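Local coordinates for protein acyl-coenzyme A oxidase acox-1.1 (Caenorhabditis elegans, PDB 5K3H) that catalyses the FAD-dependent desaturation of fatty acyl-CoAs to 2-enoyl-CoAs, with release of hydrogen peroxide, as the first step of peroxisomal beta-oxidation, at residues M206-G210 with K211-P215; K271-A274 with D275-I279; I348-A351 with Y352-F356; N508-F511 with G512-N516; R540-I543 with V544-A548. All coordinates share one frame; numbering follows the deposited sequence.

Contact 1: residues M206-G210 with K211-P215; sequences MYIKG and KNFGP
Tyr-207 turns its ring beside its own backbone N (chi1 -77°), while Asn-212 sends CG anti to its N (chi1 -175°). These two rotations lay the amide of Asn-212 over one face of the Tyr-207 ring. The two planes are stacked, 19° apart. Asn-212 CB makes a CH-pi contact with that face, 3.9 Å from the centroid of the Tyr-207 ring. The pair sits at a non-hydrogen-bonded position of an antiparallel hairpin, strands 199-208 and 211-221, in the mixed beta-sheet. A type I' turn from Ile-208 to Lys-211 closes it. Ile-208 and Lys-211 are joined by two backbone bonds, N to O in both directions, each 3.0 Å long. Two residue pairs further from the turn, Phe-213 N gives a straight bond to Met-206 O at 2.7 Å. Phe-213 packs on Ile-208: its CE1 lies 3.7 Å from Ile-208 CB, and the two side chains cross at about a right angle. Tyr-278 meets the Phe-213 ring, and Val-272 touches both Met-206 and Ile-208. Asn-212 OD1 also accepts from Gly-214 N at 2.8 Å, an Asx turn, with the donor above the amide plane. The amide oxygen is thus held by the backbone two residues on while the group stacks on the Tyr-207 ring; the bond probably helps fix its rotation.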
loop_
_atom_site.group_PDB
_atom_site.type_symbol
_atom_site.label_atom_id
_atom_site.label_comp_id
_atom_site.label_asym_id
_atom_site.label_seq_id
_atom_site.Cartn_x
_atom_site.Cartn_y
_atom_site.Cartn_z
ATOM N N MET B 206 -36.552 12.914 2.781
ATOM C CA MET B 206 -37.999 12.816 2.608
ATOM C C MET B 206 -38.683 14.170 2.811
ATOM O O MET B 206 -38.634 14.754 3.898
ATOM C CB MET B 206 -38.606 11.774 3.551
ATOM C CG MET B 206 -40.076 11.501 3.230
ATOM S SD MET B 206 -40.750 10.049 4.054
ATOM C CE MET B 206 -40.695 10.576 5.781
ATOM N N TYR B 207 -39.395 14.617 1.784
ATOM C CA TYR B 207 -40.111 15.881 1.806
ATOM C C TYR B 207 -41.615 15.619 1.782
ATOM O O TYR B 207 -42.098 14.789 0.999
ATOM C CB TYR B 207 -39.700 16.743 0.613
ATOM C CG TYR B 207 -38.348 17.414 0.756
ATOM C CD1 TYR B 207 -37.169 16.703 0.534
ATOM C CD2 TYR B 207 -38.246 18.768 1.076
ATOM C CE1 TYR B 207 -35.929 17.320 0.638
ATOM C CE2 TYR B 207 -36.998 19.398 1.187
ATOM C CZ TYR B 207 -35.863 18.668 0.957
ATOM O OH TYR B 207 -34.649 19.275 1.064
ATOM N N ILE B 208 -42.345 16.284 2.676
ATOM C CA ILE B 208 -43.804 16.256 2.682
ATOM C C ILE B 208 -44.310 17.678 2.825
ATOM O O ILE B 208 -43.980 18.362 3.798
ATOM C CB ILE B 208 -44.376 15.373 3.799
ATOM C CG1 ILE B 208 -43.700 13.999 3.810
ATOM C CG2 ILE B 208 -45.902 15.242 3.652
ATOM C CD1 ILE B 208 -44.112 13.178 5.007
ATOM N N LYS B 209 -45.135 18.113 1.879
ATOM C CA LYS B 209 -45.655 19.477 1.890
ATOM C C LYS B 209 -44.510 20.480 1.944
ATOM O O LYS B 209 -44.638 21.554 2.523
ATOM C CB LYS B 209 -46.604 19.703 3.075
ATOM C CG LYS B 209 -47.912 18.895 3.126
ATOM C CD LYS B 209 -48.721 19.356 4.361
ATOM C CE LYS B 209 -50.086 18.728 4.510
ATOM N NZ LYS B 209 -50.032 17.448 5.287
ATOM N N GLY B 210 -43.374 20.125 1.346
ATOM C CA GLY B 210 -42.223 21.005 1.261
ATOM C C GLY B 210 -41.318 21.023 2.475
ATOM O O GLY B 210 -40.240 21.638 2.415
ATOM N N LYS B 211 -41.639 20.270 3.522
ATOM C CA LYS B 211 -40.788 20.188 4.697
ATOM C C LYS B 211 -39.886 18.973 4.567
ATOM O O LYS B 211 -40.349 17.889 4.210
ATOM C CB LYS B 211 -41.609 20.062 5.985
ATOM C CG LYS B 211 -40.701 19.840 7.210
ATOM C CD LYS B 211 -41.410 19.758 8.562
ATOM C CE LYS B 211 -40.416 19.228 9.620
ATOM N NZ LYS B 211 -40.870 19.355 11.027
ATOM N N ASN B 212 -38.605 19.163 4.883
ATOM C CA ASN B 212 -37.588 18.117 4.839
ATOM C C ASN B 212 -37.561 17.362 6.166
ATOM O O ASN B 212 -37.267 17.946 7.217
ATOM C CB ASN B 212 -36.211 18.729 4.543
ATOM C CG ASN B 212 -35.107 17.672 4.358
ATOM O OD1 ASN B 212 -35.349 16.473 4.454
ATOM N ND2 ASN B 212 -33.902 18.128 4.054
ATOM N N PHE B 213 -37.884 16.068 6.114
ATOM C CA PHE B 213 -37.886 15.193 7.279
ATOM C C PHE B 213 -36.591 14.400 7.440
ATOM O O PHE B 213 -36.513 13.530 8.316
ATOM C CB PHE B 213 -39.092 14.251 7.210
ATOM C CG PHE B 213 -40.407 14.944 7.481
ATOM C CD1 PHE B 213 -41.086 15.606 6.461
ATOM C CD2 PHE B 213 -40.954 14.945 8.753
ATOM C CE1 PHE B 213 -42.269 16.251 6.709
ATOM C CE2 PHE B 213 -42.146 15.594 9.010
ATOM C CZ PHE B 213 -42.809 16.247 7.986
ATOM N N GLY B 214 -35.585 14.651 6.608
ATOM C CA GLY B 214 -34.311 13.992 6.768
ATOM C C GLY B 214 -34.243 12.661 6.049
ATOM O O GLY B 214 -35.199 12.237 5.384
ATOM N N PRO B 215 -33.108 11.968 6.185
ATOM C CA PRO B 215 -32.900 10.727 5.425
ATOM C C PRO B 215 -33.779 9.598 5.944
ATOM O O PRO B 215 -33.870 9.365 7.154
ATOM C CB PRO B 215 -31.408 10.425 5.627
ATOM C CG PRO B 215 -31.034 11.140 6.840
ATOM C CD PRO B 215 -31.899 12.369 6.921
#

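Contact 2: residues K271-A274 with D275-I279; sequences KVEA and DGTYI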
loop_
_atom_site.group_PDB
_atom_site.type_symbol
_atom_site.label_atom_id
_atom_site.label_comp_id
_atom_site.label_asym_id
_atom_site.label_seq_id
_atom_site.Cartn_x
_atom_site.Cartn_y
_atom_site.Cartn_z
ATOM N N LYS B 271 -43.725 6.141 10.377
ATOM C CA LYS B 271 -44.920 6.006 9.555
ATOM C C LYS B 271 -45.200 7.305 8.819
ATOM O O LYS B 271 -44.977 8.397 9.358
ATOM C CB LYS B 271 -46.171 5.583 10.369
ATOM C CG LYS B 271 -46.210 4.100 10.764
ATOM C CD LYS B 271 -45.211 3.743 11.871
ATOM C CE LYS B 271 -45.264 2.252 12.204
ATOM N NZ LYS B 271 -44.370 1.911 13.348
ATOM N N VAL B 272 -45.665 7.165 7.577
ATOM C CA VAL B 272 -46.279 8.251 6.823
ATOM C C VAL B 272 -47.617 7.724 6.325
ATOM O O VAL B 272 -47.657 6.770 5.534
ATOM C CB VAL B 272 -45.401 8.737 5.650
ATOM C CG1 VAL B 272 -46.184 9.638 4.708
ATOM C CG2 VAL B 272 -44.174 9.476 6.176
ATOM N N GLU B 273 -48.708 8.343 6.785
ATOM C CA GLU B 273 -50.052 7.910 6.429
ATOM C C GLU B 273 -50.406 8.455 5.058
ATOM O O GLU B 273 -49.693 9.291 4.498
ATOM C CB GLU B 273 -51.052 8.325 7.510
ATOM C CG GLU B 273 -50.530 7.928 8.889
ATOM C CD GLU B 273 -51.536 8.092 10.011
ATOM O OE1 GLU B 273 -52.140 9.184 10.113
ATOM O OE2 GLU B 273 -51.710 7.141 10.807
ATOM N N ALA B 274 -51.494 7.917 4.486
ATOM C CA ALA B 274 -51.921 8.323 3.146
ATOM C C ALA B 274 -52.110 9.827 3.020
ATOM O O ALA B 274 -51.822 10.406 1.970
ATOM C CB ALA B 274 -53.222 7.613 2.781
ATOM N N ASP B 275 -52.601 10.478 4.072
ATOM C CA ASP B 275 -52.734 11.932 4.051
ATOM C C ASP B 275 -51.389 12.662 4.171
ATOM O O ASP B 275 -51.382 13.898 4.203
ATOM C CB ASP B 275 -53.772 12.391 5.084
ATOM C CG ASP B 275 -53.364 12.137 6.508
ATOM O OD1 ASP B 275 -52.246 11.647 6.787
ATOM O OD2 ASP B 275 -54.204 12.441 7.375
ATOM N N GLY B 276 -50.272 11.940 4.319
ATOM C CA GLY B 276 -48.987 12.561 4.552
ATOM C C GLY B 276 -48.605 12.786 5.992
ATOM O O GLY B 276 -47.528 13.349 6.239
ATOM N N THR B 277 -49.448 12.394 6.945
ATOM C CA THR B 277 -49.133 12.596 8.351
ATOM C C THR B 277 -47.943 11.733 8.733
ATOM O O THR B 277 -47.905 10.538 8.416
ATOM C CB THR B 277 -50.336 12.238 9.229
ATOM O OG1 THR B 277 -51.504 12.921 8.753
ATOM C CG2 THR B 277 -50.082 12.587 10.696
ATOM N N TYR B 278 -46.981 12.345 9.427
ATOM C CA TYR B 278 -45.720 11.719 9.826
ATOM C C TYR B 278 -45.736 11.398 11.316
ATOM O O TYR B 278 -45.933 12.294 12.145
ATOM C CB TYR B 278 -44.552 12.654 9.520
ATOM C CG TYR B 278 -43.187 12.106 9.818
ATOM C CD1 TYR B 278 -42.586 11.213 8.962
ATOM C CD2 TYR B 278 -42.480 12.509 10.953
ATOM C CE1 TYR B 278 -41.325 10.737 9.214
ATOM C CE2 TYR B 278 -41.195 12.030 11.223
ATOM C CZ TYR B 278 -40.622 11.133 10.349
ATOM O OH TYR B 278 -39.349 10.612 10.576
ATOM N N ILE B 279 -45.507 10.131 11.655
ATOM C CA ILE B 279 -45.442 9.691 13.047
ATOM C C ILE B 279 -44.102 9.003 13.260
ATOM O O ILE B 279 -43.813 7.990 12.608
ATOM C CB ILE B 279 -46.602 8.748 13.426
ATOM C CG1 ILE B 279 -47.966 9.390 13.163
ATOM C CG2 ILE B 279 -46.513 8.361 14.885
ATOM C CD1 ILE B 279 -48.640 8.912 11.890
HETATM O O HOH W 1 -54.317 9.829 8.443
#
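Lys-271 pairs with Ile-279 at the open end of a two-stranded antiparallel beta hairpin, 271-272 with 278-279. Its N and O each bond the backbone of Ile-279 at a hydrogen-bonded position, and Lys-271 N to Ile-279 O measures 2.9 Å. The lysine chain bends at chi2 and leads away to the carbonyl of Arg-268. Val-272 comes next, across from Tyr-278. Its CG2 meets the edge of the Tyr-278 ring, in plane, 3.6 Å from CD1. The hydroxyl of that ring bonds His-216, and Met-206 packs against the ring. Glu-273 starts the turn. Its N bonds Thr-277 O, and its O takes Gly-276 N at 2.7 Å, closing a type I turn from Glu-273 to Gly-276. The backbone angles of Gly-276 would jam a CB against the preceding carbonyl. The carboxylate of Glu-273 runs alongside Thr-277, and Ile-279 CD1 lies 3.5 Å from Glu-273 CD. Ala-274 carries the chain into Asp-275, and its carbonyl bonds the hydroxyl of Tyr-169. Asp-275 has CG between its N and carbonyl carbon (chi1 66°), which turns OD1 back over the loop to accept from Thr-277 N, an Asx turn. The like charges of Glu-273 and Asp-275 are bridged by a water, which donates to Glu-273 OE1 at 2.8 Å and more weakly to Asp-275 OD2.

Contact 3: residues I348-A351 with Y352-F356; sequences IARA and YAFQF
Arg-350 O accepts from Phe-354 N at 2.8 Å, and the same oxygen lies over one face of the Phe-354 ring, 3.0 Å from CG. The ring reaches this place because its CG stands anti to the carbonyl carbon (chi1 -62°), which folds it back along the preceding turn. Arg-350 CB approaches the same ring as a CH-pi contact, 4.3 Å from the centroid of Phe-354. These are i to i+4 neighbours in a buried part of the long helix 338-367 of the C-alpha1 domain. An alanine in place of Phe-354 is likely to leave Arg-350 CB without its aromatic cover and to open a gap toward helices 300-319 and 382-408, which the ring also touches. The Arg-350 chain runs on, extended, and its guanidinium makes salt bridges with Glu-574 and Glu-400. Two residues earlier, Ile-348 O meets the edge of the Tyr-352 ring, in its plane, 3.6 Å from CD1. The hydroxyl of Tyr-352 bonds the carbonyl of Leu-614, while its ring meets Trp-618 edge-to-face.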
loop_
_atom_site.group_PDB
_atom_site.type_symbol
_atom_site.label_atom_id
_atom_site.label_comp_id
_atom_site.label_asym_id
_atom_site.label_seq_id
_atom_site.Cartn_x
_atom_site.Cartn_y
_atom_site.Cartn_z
ATOM N N ILE B 348 1.600 -10.880 13.467
ATOM C CA ILE B 348 0.888 -12.063 13.927
ATOM C C ILE B 348 0.150 -11.728 15.208
ATOM O O ILE B 348 -1.049 -12.013 15.347
ATOM C CB ILE B 348 1.851 -13.246 14.130
ATOM C CG1 ILE B 348 2.642 -13.496 12.838
ATOM C CG2 ILE B 348 1.040 -14.471 14.590
ATOM C CD1 ILE B 348 3.716 -14.609 12.914
ATOM N N ALA B 349 0.834 -11.029 16.121
ATOM C CA ALA B 349 0.224 -10.607 17.378
ATOM C C ALA B 349 -1.010 -9.764 17.127
ATOM O O ALA B 349 -2.058 -10.009 17.726
ATOM C CB ALA B 349 1.239 -9.825 18.226
ATOM N N ARG B 350 -0.913 -8.779 16.227
ATOM C CA ARG B 350 -2.061 -7.922 15.911
ATOM C C ARG B 350 -3.229 -8.723 15.346
ATOM O O ARG B 350 -4.387 -8.352 15.563
ATOM C CB ARG B 350 -1.681 -6.820 14.911
ATOM C CG ARG B 350 -0.824 -5.730 15.446
ATOM C CD ARG B 350 -0.508 -4.631 14.409
ATOM N NE ARG B 350 0.199 -3.551 15.087
ATOM C CZ ARG B 350 0.624 -2.409 14.544
ATOM N NH1 ARG B 350 0.436 -2.137 13.252
ATOM N NH2 ARG B 350 1.263 -1.536 15.323
ATOM N N ALA B 351 -2.966 -9.756 14.531
ATOM C CA ALA B 351 -4.085 -10.519 13.956
ATOM C C ALA B 351 -4.896 -11.220 15.046
ATOM O O ALA B 351 -6.127 -11.115 15.076
ATOM C CB ALA B 351 -3.592 -11.534 12.919
ATOM N N TYR B 352 -4.214 -11.892 15.981
ATOM C CA TYR B 352 -4.878 -12.458 17.153
ATOM C C TYR B 352 -5.513 -11.360 17.994
ATOM O O TYR B 352 -6.641 -11.510 18.482
ATOM C CB TYR B 352 -3.881 -13.260 18.002
ATOM C CG TYR B 352 -3.644 -14.688 17.522
ATOM C CD1 TYR B 352 -2.715 -14.957 16.514
ATOM C CD2 TYR B 352 -4.331 -15.763 18.083
ATOM C CE1 TYR B 352 -2.492 -16.252 16.071
ATOM C CE2 TYR B 352 -4.105 -17.039 17.658
ATOM C CZ TYR B 352 -3.186 -17.294 16.644
ATOM O OH TYR B 352 -2.955 -18.585 16.195
ATOM N N ALA B 353 -4.811 -10.240 18.173
ATOM C CA ALA B 353 -5.369 -9.153 18.972
ATOM C C ALA B 353 -6.666 -8.637 18.371
ATOM O O ALA B 353 -7.618 -8.348 19.102
ATOM C CB ALA B 353 -4.357 -8.012 19.112
ATOM N N PHE B 354 -6.730 -8.513 17.045
ATOM C CA PHE B 354 -7.957 -8.033 16.414
ATOM C C PHE B 354 -9.075 -9.057 16.541
ATOM O O PHE B 354 -10.219 -8.697 16.808
ATOM C CB PHE B 354 -7.711 -7.722 14.938
ATOM C CG PHE B 354 -6.707 -6.633 14.693
ATOM C CD1 PHE B 354 -6.362 -5.729 15.693
ATOM C CD2 PHE B 354 -6.061 -6.542 13.466
ATOM C CE1 PHE B 354 -5.409 -4.736 15.454
ATOM C CE2 PHE B 354 -5.122 -5.555 13.233
ATOM C CZ PHE B 354 -4.804 -4.647 14.221
ATOM N N GLN B 355 -8.762 -10.342 16.353
ATOM C CA GLN B 355 -9.773 -11.386 16.473
ATOM C C GLN B 355 -10.368 -11.402 17.871
ATOM O O GLN B 355 -11.574 -11.572 18.043
ATOM C CB GLN B 355 -9.146 -12.748 16.126
ATOM C CG GLN B 355 -10.117 -13.939 16.141
ATOM C CD GLN B 355 -11.032 -13.981 14.894
ATOM O OE1 GLN B 355 -11.101 -13.012 14.119
ATOM N NE2 GLN B 355 -11.724 -15.109 14.697
ATOM N N PHE B 356 -9.534 -11.223 18.887
ATOM C CA PHE B 356 -10.029 -11.222 20.258
ATOM C C PHE B 356 -10.805 -9.951 20.583
ATOM O O PHE B 356 -11.768 -10.010 21.355
ATOM C CB PHE B 356 -8.861 -11.440 21.221
ATOM C CG PHE B 356 -8.185 -12.769 21.042
ATOM C CD1 PHE B 356 -8.901 -13.862 20.547
ATOM C CD2 PHE B 356 -6.841 -12.935 21.356
ATOM C CE1 PHE B 356 -8.280 -15.105 20.353
ATOM C CE2 PHE B 356 -6.222 -14.161 21.181
ATOM C CZ PHE B 356 -6.937 -15.256 20.684
#

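Contact 4: residues N508-F511 with G512-N516; sequences NKFF and GLMEN
Met-514 folds its methyl group over one face of the Phe-510 ring, between i and i+4 residues near the C-terminal end of helix 489-515. CE makes the closer approach, a CH-pi contact 3.9 Å from the ring centroid of Phe-510. SD stands obliquely at 4.6 Å from that centroid, a Met-aromatic contact. The bend at chi3 (-71°) swings CE back toward the ring. The same methyl also lies at the edge of the Phe-511 ring, so it fills the angle between two successive aromatics. Trp-524 meets Phe-510 edge-to-face, and Val-449 touches both phenylalanines, linking this helix to 520-553 and 437-456. With a serine at the Phe-510 position, the Met-514 methyl would probably lose the face it rests on and become freer to turn, and Trp-524 would lose its ring partner. Lys-509 leads away to the carbonyl of Lys-526 and packs on Tyr-601 of the second subunit. Along the backbone, Glu-515 N bonds Phe-511 O at 3.0 Å. In the side chains of the same pair, Glu-515 OE2 lies 4.0 Å from Phe-511 CB.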
loop_
_atom_site.group_PDB
_atom_site.type_symbol
_atom_site.label_atom_id
_atom_site.label_comp_id
_atom_site.label_asym_id
_atom_site.label_seq_id
_atom_site.Cartn_x
_atom_site.Cartn_y
_atom_site.Cartn_z
ATOM N N ASN B 508 -8.143 20.029 26.316
ATOM C CA ASN B 508 -7.809 21.348 26.839
ATOM C C ASN B 508 -7.334 22.286 25.742
ATOM O O ASN B 508 -7.547 23.502 25.846
ATOM C CB ASN B 508 -6.757 21.246 27.935
ATOM C CG ASN B 508 -7.348 20.771 29.229
ATOM O OD1 ASN B 508 -8.539 20.982 29.479
ATOM N ND2 ASN B 508 -6.535 20.155 30.073
ATOM N N LYS B 509 -6.695 21.758 24.690
ATOM C CA LYS B 509 -6.360 22.615 23.551
ATOM C C LYS B 509 -7.631 23.164 22.907
ATOM O O LYS B 509 -7.728 24.359 22.605
ATOM C CB LYS B 509 -5.519 21.855 22.523
ATOM C CG LYS B 509 -5.228 22.697 21.277
ATOM C CD LYS B 509 -4.472 21.918 20.193
ATOM C CE LYS B 509 -4.069 22.843 19.037
ATOM N NZ LYS B 509 -3.238 22.127 18.015
ATOM N N PHE B 510 -8.614 22.287 22.688
ATOM C CA PHE B 510 -9.909 22.699 22.160
ATOM C C PHE B 510 -10.601 23.680 23.112
ATOM O O PHE B 510 -10.998 24.779 22.707
ATOM C CB PHE B 510 -10.749 21.438 21.911
ATOM C CG PHE B 510 -12.172 21.697 21.535
ATOM C CD1 PHE B 510 -12.490 22.518 20.463
ATOM C CD2 PHE B 510 -13.197 21.096 22.239
ATOM C CE1 PHE B 510 -13.813 22.737 20.109
ATOM C CE2 PHE B 510 -14.505 21.312 21.896
ATOM C CZ PHE B 510 -14.816 22.134 20.833
ATOM N N PHE B 511 -10.744 23.299 24.387
ATOM C CA PHE B 511 -11.347 24.192 25.372
ATOM C C PHE B 511 -10.593 25.514 25.455
ATOM O O PHE B 511 -11.207 26.586 25.491
ATOM C CB PHE B 511 -11.347 23.543 26.754
ATOM C CG PHE B 511 -12.115 22.248 26.844
ATOM C CD1 PHE B 511 -13.246 22.027 26.078
ATOM C CD2 PHE B 511 -11.683 21.239 27.710
ATOM C CE1 PHE B 511 -13.943 20.825 26.177
ATOM C CE2 PHE B 511 -12.370 20.040 27.815
ATOM C CZ PHE B 511 -13.507 19.831 27.047
ATOM N N GLY B 512 -9.258 25.465 25.463
ATOM C CA GLY B 512 -8.497 26.691 25.650
ATOM C C GLY B 512 -8.717 27.706 24.547
ATOM O O GLY B 512 -8.839 28.900 24.814
ATOM N N LEU B 513 -8.770 27.246 23.291
ATOM C CA LEU B 513 -8.988 28.143 22.157
ATOM C C LEU B 513 -10.362 28.801 22.220
ATOM O O LEU B 513 -10.511 29.974 21.854
ATOM C CB LEU B 513 -8.820 27.392 20.833
ATOM C CG LEU B 513 -7.373 27.061 20.457
ATOM C CD1 LEU B 513 -7.336 26.037 19.326
ATOM C CD2 LEU B 513 -6.606 28.289 20.078
ATOM N N MET B 514 -11.382 28.072 22.673
ATOM C CA MET B 514 -12.682 28.704 22.842
ATOM C C MET B 514 -12.636 29.748 23.955
ATOM O O MET B 514 -13.130 30.873 23.790
ATOM C CB MET B 514 -13.759 27.651 23.120
ATOM C CG MET B 514 -14.118 26.762 21.929
ATOM S SD MET B 514 -15.624 25.821 22.244
ATOM C CE MET B 514 -15.056 24.642 23.456
ATOM N N GLU B 515 -12.014 29.400 25.088
ATOM C CA GLU B 515 -11.866 30.336 26.203
ATOM C C GLU B 515 -11.172 31.625 25.777
ATOM O O GLU B 515 -11.374 32.669 26.409
ATOM C CB GLU B 515 -11.100 29.669 27.352
ATOM C CG GLU B 515 -11.956 28.664 28.164
ATOM C CD GLU B 515 -11.120 27.697 28.999
ATOM O OE1 GLU B 515 -9.936 28.017 29.289
ATOM O OE2 GLU B 515 -11.661 26.619 29.368
ATOM N N ASN B 516 -10.337 31.577 24.738
ATOM C CA ASN B 516 -9.747 32.784 24.174
ATOM C C ASN B 516 -10.557 33.337 23.006
ATOM O O ASN B 516 -10.036 34.131 22.215
ATOM C CB ASN B 516 -8.300 32.537 23.743
ATOM C CG ASN B 516 -7.399 32.279 24.923
ATOM O OD1 ASN B 516 -7.862 32.273 26.073
ATOM N ND2 ASN B 516 -6.106 32.085 24.663
#

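Contact 5: residues R540-I543 with V544-A548; sequences RLFI and VEAFA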
loop_
_atom_site.group_PDB
_atom_site.type_symbol
_atom_site.label_atom_id
_atom_site.label_comp_id
_atom_site.label_asym_id
_atom_site.label_seq_id
_atom_site.Cartn_x
_atom_site.Cartn_y
_atom_site.Cartn_z
ATOM N N ARG B 540 -6.310 1.685 20.654
ATOM C CA ARG B 540 -5.220 0.732 20.854
ATOM C C ARG B 540 -5.192 0.208 22.289
ATOM O O ARG B 540 -4.873 -0.968 22.520
ATOM C CB ARG B 540 -3.879 1.366 20.462
ATOM C CG ARG B 540 -3.825 1.720 18.972
ATOM C CD ARG B 540 -2.608 2.528 18.562
ATOM N NE ARG B 540 -1.394 1.725 18.496
ATOM C CZ ARG B 540 -0.242 2.159 17.995
ATOM N NH1 ARG B 540 -0.144 3.383 17.516
ATOM N NH2 ARG B 540 0.817 1.374 17.965
ATOM N N LEU B 541 -5.492 1.061 23.270
ATOM C CA LEU B 541 -5.556 0.583 24.650
ATOM C C LEU B 541 -6.621 -0.500 24.817
ATOM O O LEU B 541 -6.385 -1.517 25.482
ATOM C CB LEU B 541 -5.816 1.752 25.599
ATOM C CG LEU B 541 -6.377 1.396 26.979
ATOM C CD1 LEU B 541 -5.343 0.616 27.808
ATOM C CD2 LEU B 541 -6.816 2.672 27.688
ATOM N N PHE B 542 -7.805 -0.296 24.218
ATOM C CA PHE B 542 -8.861 -1.309 24.267
ATOM C C PHE B 542 -8.390 -2.632 23.686
ATOM O O PHE B 542 -8.660 -3.696 24.245
ATOM C CB PHE B 542 -10.103 -0.855 23.507
ATOM C CG PHE B 542 -11.186 -1.904 23.490
ATOM C CD1 PHE B 542 -12.034 -2.058 24.576
ATOM C CD2 PHE B 542 -11.317 -2.777 22.415
ATOM C CE1 PHE B 542 -13.017 -3.024 24.570
ATOM C CE2 PHE B 542 -12.302 -3.757 22.406
ATOM C CZ PHE B 542 -13.154 -3.879 23.479
ATOM N N ILE B 543 -7.713 -2.584 22.540
ATOM C CA ILE B 543 -7.281 -3.811 21.877
ATOM C C ILE B 543 -6.324 -4.602 22.770
ATOM O O ILE B 543 -6.467 -5.820 22.928
ATOM C CB ILE B 543 -6.648 -3.462 20.513
ATOM C CG1 ILE B 543 -7.708 -2.892 19.561
ATOM C CG2 ILE B 543 -5.976 -4.689 19.895
ATOM C CD1 ILE B 543 -7.147 -2.128 18.383
ATOM N N VAL B 544 -5.360 -3.920 23.398
ATOM C CA VAL B 544 -4.449 -4.579 24.337
ATOM C C VAL B 544 -5.219 -5.220 25.491
ATOM O O VAL B 544 -4.913 -6.342 25.910
ATOM C CB VAL B 544 -3.396 -3.585 24.861
ATOM C CG1 VAL B 544 -2.580 -4.238 25.971
ATOM C CG2 VAL B 544 -2.523 -3.062 23.732
ATOM N N GLU B 545 -6.185 -4.496 26.069
ATOM C CA GLU B 545 -6.903 -5.041 27.225
ATOM C C GLU B 545 -7.743 -6.260 26.844
ATOM O O GLU B 545 -7.861 -7.209 27.633
ATOM C CB GLU B 545 -7.793 -3.972 27.866
ATOM C CG GLU B 545 -7.038 -2.841 28.542
ATOM C CD GLU B 545 -7.913 -2.011 29.473
ATOM O OE1 GLU B 545 -8.333 -2.518 30.536
ATOM O OE2 GLU B 545 -8.179 -0.837 29.154
ATOM N N ALA B 546 -8.366 -6.249 25.656
ATOM C CA ALA B 546 -9.130 -7.422 25.238
ATOM C C ALA B 546 -8.216 -8.620 24.994
ATOM O O ALA B 546 -8.539 -9.750 25.379
ATOM C CB ALA B 546 -9.937 -7.097 23.984
ATOM N N PHE B 547 -7.040 -8.380 24.418
ATOM C CA PHE B 547 -6.068 -9.451 24.242
ATOM C C PHE B 547 -5.644 -10.017 25.594
ATOM O O PHE B 547 -5.609 -11.241 25.782
ATOM C CB PHE B 547 -4.871 -8.918 23.450
ATOM C CG PHE B 547 -3.996 -9.985 22.850
ATOM C CD1 PHE B 547 -4.209 -11.334 23.115
ATOM C CD2 PHE B 547 -2.892 -9.630 22.090
ATOM C CE1 PHE B 547 -3.375 -12.308 22.576
ATOM C CE2 PHE B 547 -2.052 -10.605 21.554
ATOM C CZ PHE B 547 -2.288 -11.934 21.798
ATOM N N ALA B 548 -5.284 -9.140 26.543
ATOM C CA ALA B 548 -4.886 -9.609 27.870
ATOM C C ALA B 548 -6.027 -10.344 28.569
ATOM O O ALA B 548 -5.814 -11.385 29.202
ATOM C CB ALA B 548 -4.414 -8.429 28.722
#
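Val-544 places its CG2 branch 3.4 Å from Arg-540 O, the oxygen that also accepts from Val-544 N. CG1 is anti to the backbone N (chi1 172°), which leaves CG2 anti to the carbonyl carbon and set back along the previous turn of helix 520-553. Glu-545 follows. Its N bonds Leu-541 O at 3.0 Å, and its side chain crosses that of Leu-541. The carboxylate oxygen OE2 comes 3.5 Å from Leu-541 CD1, while CG rests 3.4 Å from Leu-541 O. Beyond the two segments, OE2 has a weak hydrogen bond from Gln-496, and OE1 has a long, weak ion pair with Arg-549. Ala-546 is bonded through N to Phe-542 O, and its CB lies 4.4 Å from CE2 of the Phe-542 ring. Phe-547 closes the next turn, N to Ile-543 O at 3.0 Å. Most side-chain contacts here thus set carbons against backbone oxygens one turn back on a regular alpha-helix, with charge at two places. Arg-540 is anchored by Glu-574 and Asp-577, close to the ATP-binding Arg-536. For the carboxylate of Glu-545, the leucine carbons and the weak polar partners probably pull its ionisation in opposite directions.

From the N terminus, contacts 1 and 2 come first. Contact 1 is the turn end of the hairpin of strands 199-208 and 211-221. Contact 2 closes a short hairpin of its own, which packs on the first through Met-206, Phe-213 and Tyr-278. The others are successive turns within helices and close no long loop. Contact 3 lies in helix 338-367. Contact 4 sits near the end of helix 489-515, and contact 5 in helix 520-553, the next helix along. Contacts 3 and 5 touch, with Ala-353 against Ile-543 and Phe-547, tying the C-alpha1 helices to the C-terminal ones. Contact 4 stands about 17 Å from contact 5, nearest atoms. All five run in series; none nest or cross.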